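Local coordinates for protein 3-oxosteroid 1-dehydrogenase (Sterolibacterium denitrificans, PDB 7P18) that probably catalyses the FAD-dependent 1,2-desaturation of 3-oxosteroids to 3-oxo-Delta(1)-steroids, passing the electrons to an acceptor, at residues A[291-296]-A[493-498]; A[317-322]-A[362-367]. One frame throughout, in Å; residues are numbered along the deposited sequence.

Both contacts lie in the buried interior and share one antiparallel sheet, in which strands 486-502 and 320-326 are neighbours: W321 exchanges backbone hydrogen bonds with I496 and G497, so the second segment of interaction 1 lies directly against the first segment of interaction 2. Their chemistry differs. Interaction 1 lays the loop 291-296 on the sheet through polar bonds centred on a carboxylate and borders the flavin. Interaction 2 sets helix 363-377 against the sheet through tryptophan and leucine packing, and its tyrosine reaches the steroid. Interaction 1 supplies A294 and I496 to the FAD pocket and interaction 2 supplies Y363 to the steroid pocket; their centres are about 10 Å apart.

Interaction 1 of 2, residues A[291-296]-A[493-498]; sequences AWSATP and AGDIGT. With FAD (flavin-adenine dinucleotide), chain C.
S293 OG donates to D495 OD1 at 2.6 Å, meeting that oxygen on its syn side but 30° out of the carboxylate plane. The same OD1 serves an Asx turn: G497 N reaches its anti lone pair from the opposite face, at 2.9 Å. An ST turn mirrors this in the loop, where T295 N donates to S293 OG over 3.3 Å. D495 OD2 is taken by a salt bridge to R280, so both carboxylate oxygens are held. D495 CG sits between the backbone N and the carbonyl carbon (chi1 68°), which brings OD1 within reach of both S293 OG and G497 N. With an alanine here, S293 OG and G497 N would probably lose their common acceptor and R280 its counter-charge, leaving the corner at I496 and G497 less fixed. Beside this side-chain network, A294 N bonds D495 O almost straight, 2.9 Å long with 167° at the hydrogen, tying the loop backbone to the strand. Packing continues outward along the strand. T295 CG2 rests 3.4 Å from I496 C, while G494, lacking a side chain, lets W292 O come close to its CA. At the far end, the rim of the W292 indole meets A493 O with CE3. On the cofactor side A294 and I496 belong to the FAD pocket, and I496 CD1 ends 3.4 Å from C1' of FAD, where the ribityl chain leaves the isoalloxazine.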
loop_
_atom_site.group_PDB
_atom_site.type_symbol
_atom_site.label_atom_id
_atom_site.label_comp_id
_atom_site.label_asym_id
_atom_site.label_seq_id
_atom_site.Cartn_x
_atom_site.Cartn_y
_atom_site.Cartn_z
ATOM N N ALA A 291 -11.272 1.223 -12.181
ATOM C CA ALA A 291 -11.690 -0.163 -11.868
ATOM C C ALA A 291 -10.456 -1.026 -11.570
ATOM O O ALA A 291 -10.609 -2.043 -10.922
ATOM C CB ALA A 291 -12.460 -0.760 -13.048
ATOM N N TRP A 292 -9.281 -0.653 -12.079
ATOM C CA TRP A 292 -8.060 -1.481 -11.912
ATOM C C TRP A 292 -7.450 -1.275 -10.515
ATOM O O TRP A 292 -6.530 -2.050 -10.156
ATOM C CB TRP A 292 -7.050 -1.168 -12.989
ATOM C CG TRP A 292 -7.543 -1.392 -14.376
ATOM C CD1 TRP A 292 -8.614 -2.143 -14.764
ATOM C CD2 TRP A 292 -6.998 -0.804 -15.553
ATOM N NE1 TRP A 292 -8.755 -2.067 -16.111
ATOM C CE2 TRP A 292 -7.809 -1.245 -16.628
ATOM C CE3 TRP A 292 -5.951 0.090 -15.823
ATOM C CZ2 TRP A 292 -7.549 -0.876 -17.931
ATOM C CZ3 TRP A 292 -5.685 0.426 -17.126
ATOM C CH2 TRP A 292 -6.475 -0.037 -18.160
ATOM N N SER A 293 -7.936 -0.301 -9.753
ATOM C CA SER A 293 -7.376 0.033 -8.430
ATOM C C SER A 293 -7.667 -1.090 -7.439
ATOM O O SER A 293 -8.712 -1.736 -7.563
ATOM C CB SER A 293 -7.886 1.371 -7.939
ATOM O OG SER A 293 -7.190 1.771 -6.742
ATOM N N ALA A 294 -6.776 -1.243 -6.443
ATOM C CA ALA A 294 -6.886 -2.175 -5.305
ATOM C C ALA A 294 -7.444 -1.461 -4.073
ATOM O O ALA A 294 -7.587 -2.092 -3.059
ATOM C CB ALA A 294 -5.521 -2.759 -5.020
ATOM N N THR A 295 -7.781 -0.177 -4.170
ATOM C CA THR A 295 -8.167 0.656 -3.018
ATOM C C THR A 295 -9.653 0.530 -2.726
ATOM O O THR A 295 -10.440 0.083 -3.585
ATOM C CB THR A 295 -7.863 2.132 -3.277
ATOM O OG1 THR A 295 -8.593 2.541 -4.452
ATOM C CG2 THR A 295 -6.376 2.364 -3.485
ATOM N N PRO A 296 -10.084 0.994 -1.542
ATOM C CA PRO A 296 -11.503 1.209 -1.287
ATOM C C PRO A 296 -12.098 2.297 -2.189
ATOM O O PRO A 296 -11.427 2.884 -3.032
ATOM C CB PRO A 296 -11.562 1.584 0.200
ATOM C CG PRO A 296 -10.265 1.041 0.772
ATOM C CD PRO A 296 -9.268 1.206 -0.345
ATOM N N ALA A 493 -2.886 -2.675 -15.092
ATOM C CA ALA A 493 -2.013 -1.632 -14.470
ATOM C C ALA A 493 -2.782 -1.019 -13.315
ATOM O O ALA A 493 -3.365 0.076 -13.512
ATOM C CB ALA A 493 -1.624 -0.588 -15.502
ATOM N N GLY A 494 -2.870 -1.746 -12.200
ATOM C CA GLY A 494 -3.549 -1.328 -10.974
ATOM C C GLY A 494 -2.725 -0.338 -10.152
ATOM O O GLY A 494 -1.664 0.096 -10.602
ATOM N N ASP A 495 -3.251 0.010 -8.994
ATOM C CA ASP A 495 -2.639 0.964 -8.057
ATOM C C ASP A 495 -3.156 0.667 -6.656
ATOM O O ASP A 495 -4.200 0.036 -6.491
ATOM C CB ASP A 495 -2.943 2.412 -8.476
ATOM C CG ASP A 495 -4.411 2.753 -8.324
ATOM O OD1 ASP A 495 -4.878 2.852 -7.168
ATOM O OD2 ASP A 495 -5.092 2.758 -9.384
ATOM N N ILE A 496 -2.415 1.144 -5.673
ATOM C CA ILE A 496 -2.790 1.209 -4.256
ATOM C C ILE A 496 -2.968 2.673 -3.846
ATOM O O ILE A 496 -2.932 2.959 -2.642
ATOM C CB ILE A 496 -1.737 0.432 -3.425
ATOM C CG1 ILE A 496 -0.329 1.034 -3.500
ATOM C CG2 ILE A 496 -1.735 -1.019 -3.892
ATOM C CD1 ILE A 496 0.735 0.242 -2.717
ATOM N N GLY A 497 -3.281 3.539 -4.797
ATOM C CA GLY A 497 -3.430 4.991 -4.560
ATOM C C GLY A 497 -2.633 5.778 -5.576
ATOM O O GLY A 497 -1.733 5.216 -6.184
ATOM N N THR A 498 -2.940 7.075 -5.733
ATOM C CA THR A 498 -2.101 8.011 -6.482
ATOM C C THR A 498 -0.909 8.449 -5.605
ATOM O O THR A 498 -0.987 8.375 -4.360
ATOM C CB THR A 498 -2.982 9.149 -7.017
ATOM O OG1 THR A 498 -3.762 9.571 -5.897
ATOM C CG2 THR A 498 -3.860 8.636 -8.139
HETATM P PA FAD C . -6.252 6.281 3.169
HETATM O O1A FAD C . -5.638 5.249 4.045
HETATM O O2A FAD C . -7.015 5.691 2.013
HETATM O O5B FAD C . -7.200 7.167 4.079
HETATM C C5B FAD C . -7.912 8.277 3.472
HETATM C C4B FAD C . -9.249 8.391 4.138
HETATM O O4B FAD C . -9.831 9.680 3.801
HETATM C C3B FAD C . -10.292 7.328 3.734
HETATM O O3B FAD C . -10.883 6.726 4.881
HETATM C C2B FAD C . -11.300 8.118 2.895
HETATM O O2B FAD C . -12.589 7.520 2.868
HETATM C C1B FAD C . -11.195 9.511 3.515
HETATM N N9A FAD C . -11.662 10.601 2.658
HETATM C C8A FAD C . -11.595 10.716 1.298
HETATM N N7A FAD C . -12.215 11.803 0.846
HETATM C C5A FAD C . -12.666 12.449 1.990
HETATM C C6A FAD C . -13.381 13.649 2.191
HETATM N N6A FAD C . -13.849 14.423 1.205
HETATM N N1A FAD C . -13.667 13.992 3.465
HETATM C C2A FAD C . -13.241 13.197 4.451
HETATM N N3A FAD C . -12.629 12.011 4.382
HETATM C C4A FAD C . -12.342 11.710 3.103
HETATM N N1 FAD C . 1.600 0.958 1.804
HETATM C C2 FAD C . 2.605 0.800 2.696
HETATM O O2 FAD C . 3.421 1.715 2.906
HETATM N N3 FAD C . 2.742 -0.325 3.405
HETATM C C4 FAD C . 2.063 -1.484 3.088
HETATM O O4 FAD C . 2.159 -2.442 3.847
HETATM C C4X FAD C . 1.015 -1.388 2.134
HETATM N N5 FAD C . 0.312 -2.466 1.829
HETATM C C5X FAD C . -0.742 -2.313 0.959
HETATM C C6 FAD C . -1.571 -3.427 0.688
HETATM C C7 FAD C . -2.727 -3.304 -0.071
HETATM C C7M FAD C . -3.617 -4.504 -0.323
HETATM C C8 FAD C . -3.107 -2.032 -0.532
HETATM C C8M FAD C . -4.381 -1.860 -1.341
HETATM C C9 FAD C . -2.264 -0.954 -0.346
HETATM C C9A FAD C . -1.100 -1.048 0.442
HETATM N N10 FAD C . -0.236 0.035 0.666
HETATM C C10 FAD C . 0.834 -0.088 1.543
HETATM C "C1'" FAD C . -0.585 1.382 0.202
HETATM C "C2'" FAD C . -1.279 2.159 1.342
HETATM O "O2'" FAD C . -2.396 1.457 1.885
HETATM C "C3'" FAD C . -1.726 3.569 0.917
HETATM O "O3'" FAD C . -0.765 4.195 0.064
HETATM C "C4'" FAD C . -2.035 4.422 2.130
HETATM O "O4'" FAD C . -2.972 3.717 2.932
HETATM C "C5'" FAD C . -2.567 5.800 1.798
HETATM O "O5'" FAD C . -2.898 6.414 3.058
HETATM P P FAD C . -3.722 7.773 3.092
HETATM O O1P FAD C . -3.866 8.028 4.530
HETATM O O2P FAD C . -3.205 8.777 2.164
HETATM O O3P FAD C . -5.192 7.322 2.530
#

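Interaction 2 of 2, residues A[317-322]-A[362-367]; sequences MDWAWW and PYLEFG. With ANB (androsta-1,4-diene-3,17-dione), chain D.
L364 pushes its CD1 methyl against the start of strand 320-326, 3.3 Å from A320 O, while W322 packs back onto the N-terminal part of helix 363-377. This is the tight part: W322 CB sits 3.5 Å from G367 CA, where a CB on G367 would run into W322 CB, and the indole turns its CD1 edge to L364 O at 3.4 Å. With L364 CG anti to the backbone N (chi1 179°), the leucine reaches over to the strand, where CD1 also lies 4.0 Å from W322 CD1. Toward W319 the fit is looser. That partly exposed indole crosses the leucine at about a right angle, and its CZ3 edge stays 4.0 Å from L364 CD1. At the other end W322 O lies in the plane of the Y363 ring, at its edge, near CB and CD2. Y363 OH lies 2.8 Å from O1 of ANB, and Y118 OH hydrogen-bonds that hydroxyl. Strand 320-322 and helix segment 363-367 run at 99° to each other, a helix-on-sheet arrangement whose leading turn supplies Y363 to the 3-ketosteroid pocket beside Y536 and F338.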
loop_
_atom_site.group_PDB
_atom_site.type_symbol
_atom_site.label_atom_id
_atom_site.label_comp_id
_atom_site.label_asym_id
_atom_site.label_seq_id
_atom_site.Cartn_x
_atom_site.Cartn_y
_atom_site.Cartn_z
ATOM N N MET A 317 1.901 14.491 -10.247
ATOM C CA MET A 317 0.468 14.101 -10.420
ATOM C C MET A 317 0.338 13.011 -11.500
ATOM O O MET A 317 -0.718 12.368 -11.544
ATOM C CB MET A 317 -0.369 15.324 -10.749
ATOM C CG MET A 317 -0.484 16.280 -9.575
ATOM S SD MET A 317 -1.456 15.684 -8.256
ATOM C CE MET A 317 -3.116 15.954 -8.907
ATOM N N ASP A 318 1.364 12.823 -12.305
ATOM C CA ASP A 318 1.365 11.804 -13.388
ATOM C C ASP A 318 1.751 10.416 -12.840
ATOM O O ASP A 318 1.675 9.452 -13.626
ATOM C CB ASP A 318 2.215 12.275 -14.571
ATOM C CG ASP A 318 3.668 12.581 -14.254
ATOM O OD1 ASP A 318 3.961 12.992 -13.146
ATOM O OD2 ASP A 318 4.487 12.349 -15.105
ATOM N N TRP A 319 2.085 10.293 -11.540
ATOM C CA TRP A 319 2.523 9.004 -10.945
ATOM C C TRP A 319 1.445 8.420 -10.026
ATOM O O TRP A 319 0.796 9.158 -9.252
ATOM C CB TRP A 319 3.858 9.181 -10.193
ATOM C CG TRP A 319 5.021 9.065 -11.126
ATOM C CD1 TRP A 319 5.403 9.977 -12.052
ATOM C CD2 TRP A 319 5.840 7.917 -11.357
ATOM N NE1 TRP A 319 6.443 9.519 -12.791
ATOM C CE2 TRP A 319 6.748 8.258 -12.379
ATOM C CE3 TRP A 319 5.958 6.664 -10.750
ATOM C CZ2 TRP A 319 7.725 7.389 -12.846
ATOM C CZ3 TRP A 319 6.938 5.808 -11.200
ATOM C CH2 TRP A 319 7.805 6.159 -12.225
ATOM N N ALA A 320 1.294 7.097 -10.059
ATOM C CA ALA A 320 0.483 6.358 -9.082
ATOM C C ALA A 320 1.396 5.327 -8.414
ATOM O O ALA A 320 2.473 4.979 -8.979
ATOM C CB ALA A 320 -0.732 5.709 -9.722
ATOM N N TRP A 321 0.944 4.831 -7.286
ATOM C CA TRP A 321 1.590 3.689 -6.619
ATOM C C TRP A 321 1.136 2.425 -7.374
ATOM O O TRP A 321 0.215 1.751 -6.903
ATOM C CB TRP A 321 1.251 3.657 -5.139
ATOM C CG TRP A 321 1.638 4.851 -4.303
ATOM C CD1 TRP A 321 0.793 5.727 -3.699
ATOM C CD2 TRP A 321 2.942 5.159 -3.775
ATOM N NE1 TRP A 321 1.480 6.590 -2.875
ATOM C CE2 TRP A 321 2.809 6.292 -2.945
ATOM C CE3 TRP A 321 4.210 4.649 -3.996
ATOM C CZ2 TRP A 321 3.889 6.840 -2.257
ATOM C CZ3 TRP A 321 5.287 5.193 -3.337
ATOM C CH2 TRP A 321 5.123 6.281 -2.479
ATOM N N TRP A 322 1.737 2.158 -8.524
ATOM C CA TRP A 322 1.271 1.055 -9.420
ATOM C C TRP A 322 1.354 -0.281 -8.667
ATOM O O TRP A 322 2.273 -0.491 -7.810
ATOM C CB TRP A 322 2.051 0.971 -10.732
ATOM C CG TRP A 322 2.208 2.261 -11.464
ATOM C CD1 TRP A 322 3.369 2.922 -11.714
ATOM C CD2 TRP A 322 1.151 3.029 -12.090
ATOM N NE1 TRP A 322 3.102 4.058 -12.439
ATOM C CE2 TRP A 322 1.756 4.174 -12.635
ATOM C CE3 TRP A 322 -0.233 2.888 -12.190
ATOM C CZ2 TRP A 322 1.025 5.142 -13.331
ATOM C CZ3 TRP A 322 -0.966 3.883 -12.817
ATOM C CH2 TRP A 322 -0.334 4.981 -13.406
ATOM N N PRO A 362 9.909 -4.914 -7.959
ATOM C CA PRO A 362 8.981 -4.195 -7.094
ATOM C C PRO A 362 7.776 -3.719 -7.924
ATOM O O PRO A 362 7.960 -3.379 -9.097
ATOM C CB PRO A 362 9.797 -2.999 -6.572
ATOM C CG PRO A 362 11.234 -3.527 -6.625
ATOM C CD PRO A 362 11.286 -4.384 -7.883
ATOM N N TYR A 363 6.596 -3.689 -7.288
ATOM C CA TYR A 363 5.304 -3.418 -7.984
ATOM C C TYR A 363 5.302 -2.026 -8.625
ATOM O O TYR A 363 4.704 -1.893 -9.726
ATOM C CB TYR A 363 4.102 -3.623 -7.073
ATOM C CG TYR A 363 4.334 -3.368 -5.606
ATOM C CD1 TYR A 363 4.973 -4.325 -4.835
ATOM C CD2 TYR A 363 3.887 -2.230 -4.984
ATOM C CE1 TYR A 363 5.176 -4.138 -3.477
ATOM C CE2 TYR A 363 4.099 -2.023 -3.618
ATOM C CZ TYR A 363 4.769 -2.967 -2.868
ATOM O OH TYR A 363 5.034 -2.798 -1.520
ATOM N N LEU A 364 5.899 -1.001 -8.011
ATOM C CA LEU A 364 5.906 0.351 -8.636
ATOM C C LEU A 364 6.573 0.310 -10.002
ATOM O O LEU A 364 5.978 0.778 -11.009
ATOM C CB LEU A 364 6.615 1.348 -7.714
ATOM C CG LEU A 364 6.718 2.766 -8.251
ATOM C CD1 LEU A 364 5.373 3.449 -8.307
ATOM C CD2 LEU A 364 7.662 3.607 -7.396
ATOM N N GLU A 365 7.768 -0.266 -10.076
ATOM C CA GLU A 365 8.551 -0.336 -11.326
ATOM C C GLU A 365 7.864 -1.279 -12.310
ATOM O O GLU A 365 7.986 -1.025 -13.517
ATOM C CB GLU A 365 9.988 -0.749 -11.022
ATOM C CG GLU A 365 10.822 0.444 -10.532
ATOM C CD GLU A 365 10.617 0.835 -9.096
ATOM O OE1 GLU A 365 10.162 -0.038 -8.337
ATOM O OE2 GLU A 365 10.904 2.030 -8.748
ATOM N N PHE A 366 7.188 -2.323 -11.812
ATOM C CA PHE A 366 6.432 -3.265 -12.679
ATOM C C PHE A 366 5.341 -2.488 -13.445
ATOM O O PHE A 366 5.279 -2.596 -14.671
ATOM C CB PHE A 366 5.907 -4.410 -11.824
ATOM C CG PHE A 366 5.284 -5.526 -12.628
ATOM C CD1 PHE A 366 4.034 -5.343 -13.188
ATOM C CD2 PHE A 366 5.903 -6.773 -12.729
ATOM C CE1 PHE A 366 3.444 -6.343 -13.929
ATOM C CE2 PHE A 366 5.292 -7.794 -13.435
ATOM C CZ PHE A 366 4.051 -7.579 -14.024
ATOM N N GLY A 367 4.480 -1.736 -12.747
ATOM C CA GLY A 367 3.466 -0.851 -13.362
ATOM C C GLY A 367 4.089 0.098 -14.370
ATOM O O GLY A 367 3.598 0.173 -15.539
HETATM C C1 ANB D . 2.474 -4.124 0.219
HETATM C C10 ANB D . 3.073 -5.242 1.018
HETATM C C11 ANB D . 0.952 -6.721 0.631
HETATM C C12 ANB D . 0.020 -7.819 1.164
HETATM C C13 ANB D . 0.819 -8.936 1.810
HETATM C C14 ANB D . 1.624 -8.321 2.964
HETATM C C15 ANB D . 2.110 -9.539 3.762
HETATM C C16 ANB D . 0.939 -10.533 3.667
HETATM C C17 ANB D . 0.050 -10.019 2.553
HETATM C C18 ANB D . 1.685 -9.710 0.789
HETATM C C19 ANB D . 3.996 -6.038 0.053
HETATM C C2 ANB D . 2.998 -2.900 0.132
HETATM C C3 ANB D . 4.044 -2.469 1.058
HETATM C C4 ANB D . 4.281 -3.386 2.166
HETATM C C5 ANB D . 3.915 -4.675 2.142
HETATM C C6 ANB D . 4.403 -5.635 3.190
HETATM C C7 ANB D . 3.334 -6.599 3.683
HETATM C C8 ANB D . 2.632 -7.270 2.510
HETATM C C9 ANB D . 1.966 -6.172 1.649
HETATM O O1 ANB D . 4.647 -1.396 0.930
HETATM O O2 ANB D . -1.061 -10.427 2.301
#